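PDB 6WBT: cellulase IBT99, which probably hydrolyses 6-phospho-alpha-glucosides as a family 4 glycosyl hydrolase, and binds NAD, glucose-6-phosphate and a manganese ion. Local coordinates for residues A[399-412]-A[428-442]. Residues are numbered along the deposited sequence; the frame is centred on the assembly and turned at random.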
# COMPACT_ATOMS: atom_id res chain seq x y z
N ALA A 399 -15.84 -16.83 -10.15
CA ALA A 399 -16.87 -17.84 -10.33
C ALA A 399 -16.71 -18.57 -11.66
O ALA A 399 -17.05 -19.76 -11.76
CB ALA A 399 -18.26 -17.20 -10.25
N ALA A 400 -16.20 -17.89 -12.69
CA ALA A 400 -15.96 -18.53 -13.97
C ALA A 400 -14.71 -19.40 -13.96
O ALA A 400 -14.66 -20.42 -14.65
CB ALA A 400 -15.85 -17.47 -15.08
N ILE A 401 -13.70 -19.01 -13.18
CA ILE A 401 -12.46 -19.77 -13.14
C ILE A 401 -12.60 -20.98 -12.23
O ILE A 401 -12.26 -22.11 -12.61
CB ILE A 401 -11.29 -18.87 -12.69
CG1 ILE A 401 -11.08 -17.74 -13.70
CG2 ILE A 401 -10.02 -19.68 -12.51
CD1 ILE A 401 -10.03 -16.73 -13.27
N GLU A 402 -13.11 -20.77 -11.02
CA GLU A 402 -13.20 -21.82 -10.01
C GLU A 402 -14.49 -22.63 -10.10
O GLU A 402 -14.66 -23.58 -9.33
CB GLU A 402 -13.06 -21.21 -8.62
CG GLU A 402 -11.80 -20.39 -8.44
CD GLU A 402 -11.90 -19.39 -7.30
OE1 GLU A 402 -12.89 -19.45 -6.55
OE2 GLU A 402 -10.99 -18.55 -7.16
N HIS A 403 -15.40 -22.27 -11.01
CA HIS A 403 -16.66 -22.98 -11.20
C HIS A 403 -17.46 -23.04 -9.89
O HIS A 403 -18.11 -24.05 -9.59
CB HIS A 403 -16.43 -24.38 -11.76
CG HIS A 403 -15.76 -24.39 -13.10
ND1 HIS A 403 -16.46 -24.48 -14.28
CD2 HIS A 403 -14.45 -24.32 -13.44
CE1 HIS A 403 -15.61 -24.47 -15.30
NE2 HIS A 403 -14.39 -24.37 -14.81
N SER A 404 -17.41 -21.96 -9.12
CA SER A 404 -18.01 -21.92 -7.79
C SER A 404 -19.36 -21.22 -7.87
O SER A 404 -19.45 -20.06 -8.28
CB SER A 404 -17.09 -21.20 -6.81
OG SER A 404 -17.71 -21.06 -5.54
N TYR A 405 -20.42 -21.93 -7.47
CA TYR A 405 -21.74 -21.32 -7.39
C TYR A 405 -21.80 -20.25 -6.31
O TYR A 405 -22.51 -19.25 -6.47
CB TYR A 405 -22.79 -22.40 -7.12
CG TYR A 405 -24.19 -21.88 -6.85
CD1 TYR A 405 -24.62 -21.63 -5.55
CD2 TYR A 405 -25.08 -21.64 -7.89
CE1 TYR A 405 -25.89 -21.15 -5.30
CE2 TYR A 405 -26.35 -21.16 -7.64
CZ TYR A 405 -26.75 -20.92 -6.35
OH TYR A 405 -28.02 -20.45 -6.09
N GLU A 406 -21.06 -20.43 -5.22
CA GLU A 406 -21.10 -19.47 -4.12
C GLU A 406 -20.45 -18.15 -4.50
O GLU A 406 -20.89 -17.09 -4.05
CB GLU A 406 -20.44 -20.07 -2.88
CG GLU A 406 -20.79 -19.35 -1.59
CD GLU A 406 -20.23 -20.06 -0.37
OE1 GLU A 406 -19.56 -19.40 0.45
OE2 GLU A 406 -20.46 -21.28 -0.23
N LYS A 407 -19.39 -18.19 -5.32
CA LYS A 407 -18.77 -16.96 -5.78
C LYS A 407 -19.73 -16.16 -6.65
O LYS A 407 -19.73 -14.92 -6.62
CB LYS A 407 -17.49 -17.27 -6.55
CG LYS A 407 -16.38 -17.89 -5.70
CD LYS A 407 -15.46 -16.84 -5.11
CE LYS A 407 -14.30 -17.48 -4.37
NZ LYS A 407 -13.26 -16.49 -3.98
N ALA A 408 -20.56 -16.85 -7.45
CA ALA A 408 -21.55 -16.15 -8.26
C ALA A 408 -22.62 -15.52 -7.39
O ALA A 408 -23.06 -14.39 -7.66
CB ALA A 408 -22.18 -17.12 -9.26
N LEU A 409 -23.06 -16.22 -6.34
CA LEU A 409 -24.02 -15.64 -5.41
C LEU A 409 -23.44 -14.43 -4.69
O LEU A 409 -24.15 -13.45 -4.41
CB LEU A 409 -24.48 -16.69 -4.40
CG LEU A 409 -25.51 -16.25 -3.37
CD1 LEU A 409 -26.79 -15.77 -4.05
CD2 LEU A 409 -25.81 -17.37 -2.39
N MSE A 410 -22.14 -14.47 -4.39
CA MSE A 410 -21.45 -13.35 -3.77
C MSE A 410 -21.37 -12.17 -4.73
O MSE A 410 -21.41 -11.01 -4.32
CB MSE A 410 -20.06 -13.76 -3.32
CG MSE A 410 -20.04 -14.64 -2.08
SE MSE A 410 -18.25 -15.25 -1.60
CE MSE A 410 -18.64 -15.97 0.17
N ALA A 411 -21.25 -12.47 -6.03
CA ALA A 411 -21.18 -11.42 -7.03
C ALA A 411 -22.53 -10.73 -7.19
O ALA A 411 -22.59 -9.50 -7.35
CB ALA A 411 -20.71 -11.99 -8.37
N PHE A 412 -23.62 -11.50 -7.15
CA PHE A 412 -24.95 -10.90 -7.30
C PHE A 412 -25.36 -10.16 -6.03
O PHE A 412 -26.00 -9.11 -6.11
CB PHE A 412 -25.97 -11.98 -7.65
CG PHE A 412 -25.97 -12.36 -9.11
CD1 PHE A 412 -24.86 -12.93 -9.69
CD2 PHE A 412 -27.10 -12.15 -9.89
CE1 PHE A 412 -24.86 -13.28 -11.03
CE2 PHE A 412 -27.11 -12.49 -11.23
CZ PHE A 412 -25.99 -13.06 -11.80
N LEU A 428 -29.93 -15.43 -9.63
CA LEU A 428 -28.81 -16.26 -10.08
C LEU A 428 -29.31 -17.60 -10.63
O LEU A 428 -28.94 -18.00 -11.73
CB LEU A 428 -27.83 -16.49 -8.93
CG LEU A 428 -26.63 -17.40 -9.24
CD1 LEU A 428 -25.79 -16.82 -10.36
CD2 LEU A 428 -25.79 -17.62 -7.99
N ASP A 429 -30.16 -18.29 -9.86
CA ASP A 429 -30.70 -19.57 -10.32
C ASP A 429 -31.51 -19.41 -11.60
O ASP A 429 -31.54 -20.33 -12.43
CB ASP A 429 -31.54 -20.21 -9.22
CG ASP A 429 -30.72 -20.65 -8.03
OD1 ASP A 429 -29.52 -20.94 -8.22
OD2 ASP A 429 -31.27 -20.71 -6.91
N ASP A 430 -32.17 -18.27 -11.78
CA ASP A 430 -32.87 -18.01 -13.03
C ASP A 430 -31.90 -17.86 -14.19
O ASP A 430 -32.23 -18.21 -15.33
CB ASP A 430 -33.75 -16.77 -12.91
CG ASP A 430 -35.15 -17.08 -12.43
OD1 ASP A 430 -35.72 -18.09 -12.90
OD2 ASP A 430 -35.68 -16.33 -11.59
N MSE A 431 -30.70 -17.34 -13.93
CA MSE A 431 -29.70 -17.17 -14.97
C MSE A 431 -28.97 -18.48 -15.26
O MSE A 431 -28.45 -18.67 -16.36
CB MSE A 431 -28.70 -16.08 -14.58
CG MSE A 431 -29.32 -14.71 -14.39
SE MSE A 431 -30.27 -14.07 -15.96
CE MSE A 431 -30.60 -12.24 -15.39
N ILE A 432 -28.93 -19.37 -14.27
CA ILE A 432 -28.31 -20.67 -14.47
C ILE A 432 -29.07 -21.47 -15.52
O ILE A 432 -28.47 -22.08 -16.41
CB ILE A 432 -28.23 -21.44 -13.13
CG1 ILE A 432 -27.36 -20.69 -12.13
CG2 ILE A 432 -27.68 -22.84 -13.36
CD1 ILE A 432 -25.90 -20.64 -12.50
N GLU A 433 -30.40 -21.46 -15.45
CA GLU A 433 -31.22 -22.20 -16.40
C GLU A 433 -31.27 -21.51 -17.76
O GLU A 433 -31.16 -22.18 -18.80
CB GLU A 433 -32.64 -22.38 -15.85
CG GLU A 433 -32.80 -23.59 -14.94
CD GLU A 433 -32.75 -24.89 -15.70
OE1 GLU A 433 -33.02 -24.88 -16.92
OE2 GLU A 433 -32.44 -25.93 -15.08
N ALA A 434 -31.43 -20.19 -17.78
CA ALA A 434 -31.54 -19.47 -19.05
C ALA A 434 -30.24 -19.49 -19.84
O ALA A 434 -30.27 -19.25 -21.06
CB ALA A 434 -31.98 -18.03 -18.80
N ASN A 435 -29.11 -19.75 -19.19
CA ASN A 435 -27.81 -19.75 -19.85
C ASN A 435 -27.18 -21.13 -19.91
O ASN A 435 -25.96 -21.25 -20.02
CB ASN A 435 -26.87 -18.77 -19.15
CG ASN A 435 -27.30 -17.33 -19.30
OD1 ASN A 435 -26.74 -16.58 -20.11
ND2 ASN A 435 -28.31 -16.92 -18.54
N LYS A 436 -27.99 -22.19 -19.82
CA LYS A 436 -27.48 -23.55 -19.95
C LYS A 436 -26.99 -23.77 -21.38
O LYS A 436 -27.78 -23.78 -22.32
CB LYS A 436 -28.56 -24.56 -19.58
CG LYS A 436 -28.58 -24.89 -18.09
CD LYS A 436 -29.90 -25.53 -17.67
CE LYS A 436 -30.12 -26.87 -18.35
NZ LYS A 436 -31.36 -27.52 -17.84
N GLY A 437 -25.67 -23.93 -21.53
CA GLY A 437 -25.02 -24.00 -22.81
C GLY A 437 -24.08 -22.84 -23.08
O GLY A 437 -23.17 -22.98 -23.91
N TYR A 438 -24.28 -21.71 -22.40
CA TYR A 438 -23.41 -20.54 -22.52
C TYR A 438 -22.54 -20.32 -21.30
O TYR A 438 -21.36 -19.97 -21.44
CB TYR A 438 -24.25 -19.28 -22.76
CG TYR A 438 -24.92 -19.22 -24.12
CD1 TYR A 438 -24.18 -19.02 -25.27
CD2 TYR A 438 -26.30 -19.35 -24.23
CE1 TYR A 438 -24.79 -18.96 -26.51
CE2 TYR A 438 -26.92 -19.29 -25.47
CZ TYR A 438 -26.16 -19.09 -26.60
OH TYR A 438 -26.77 -19.03 -27.84
N TRP A 439 -23.08 -20.52 -20.10
CA TRP A 439 -22.33 -20.29 -18.87
C TRP A 439 -21.42 -21.47 -18.55
O TRP A 439 -21.66 -22.60 -18.98
CB TRP A 439 -23.29 -20.06 -17.71
CG TRP A 439 -23.68 -18.63 -17.51
CD1 TRP A 439 -23.67 -17.63 -18.43
CD2 TRP A 439 -24.12 -18.04 -16.28
NE1 TRP A 439 -24.09 -16.46 -17.86
CE2 TRP A 439 -24.37 -16.68 -16.54
CE3 TRP A 439 -24.34 -18.53 -14.99
CZ2 TRP A 439 -24.82 -15.80 -15.56
CZ3 TRP A 439 -24.78 -17.65 -14.01
CH2 TRP A 439 -25.02 -16.31 -14.30
N PRO A 440 -20.36 -21.23 -17.78
CA PRO A 440 -19.60 -22.34 -17.22
C PRO A 440 -20.40 -23.05 -16.14
O PRO A 440 -21.30 -22.48 -15.52
CB PRO A 440 -18.36 -21.67 -16.62
CG PRO A 440 -18.30 -20.31 -17.27
CD PRO A 440 -19.72 -19.93 -17.52
N GLU A 441 -20.07 -24.32 -15.92
CA GLU A 441 -20.72 -25.09 -14.87
C GLU A 441 -20.36 -24.52 -13.51
O GLU A 441 -19.21 -24.13 -13.26
CB GLU A 441 -20.30 -26.56 -14.95
CG GLU A 441 -21.10 -27.48 -14.05
CD GLU A 441 -20.46 -28.85 -13.91
OE1 GLU A 441 -19.28 -28.91 -13.51
OE2 GLU A 441 -21.14 -29.86 -14.19
N LEU A 442 -21.35 -24.46 -12.62
CA LEU A 442 -21.16 -23.90 -11.28
C LEU A 442 -21.60 -24.94 -10.25
O LEU A 442 -22.80 -25.23 -10.13
CB LEU A 442 -21.94 -22.60 -11.11
CG LEU A 442 -21.53 -21.44 -12.02
CD1 LEU A 442 -22.33 -20.19 -11.69
CD2 LEU A 442 -20.04 -21.18 -11.91
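L428, on helix 421-434, is a knob in a hole formed by Y405, A408, L409 and F412 of helix 405-414, in the helical C-terminal part of this family 4 glycosyl hydrolase. The axes of helices 405-412 and 428-434 approach to 11.1 Å, at 123°, and CD1 and CD2 of L428 reach between these four side chains. Its CD2 lies over one face of the Y405 ring, 4.0 Å from the centroid, while CD1 makes the matching CH-pi contact with F412.

Y405 can be followed outward. CB rests against CB of L442 at 4.1 Å; with CG anti to the backbone N (chi1 173°), the side chains of Y405 and L428 run antiparallel alongside each other. Ring atoms CD2, CE2 and CZ all meet the CD2 methyl of L428, CE2 at 3.6 Å, and CE2 and CZ also lie near OD1 of D429. At the tip, OH donates to this OD1 (2.7 Å) on its syn side, tilted out of the carboxylate plane although ring and carboxylate are nearly coplanar. Replacing Y405 with alanine would probably leave the D429 carboxylate without this donor and strip the aromatic face from the CD2 methyl of L428.

Beyond the helix, the chain returns through W439, whose ring edge meets CZ of F412 and whose NE1 is hydrogen-bonded to O of T118 on helix 114-136. L442 follows, its CD1 packed on A408 CB (3.9 Å). L409 also packs on M257 of the second subunit. H403 helps hold the C-terminal tail: besides backbone bonds of H403 and Y405 with K443, its ND1 donates in its ring plane to O of E441 (3.0 Å, N-H...O 140°), on a carbonyl lone pair.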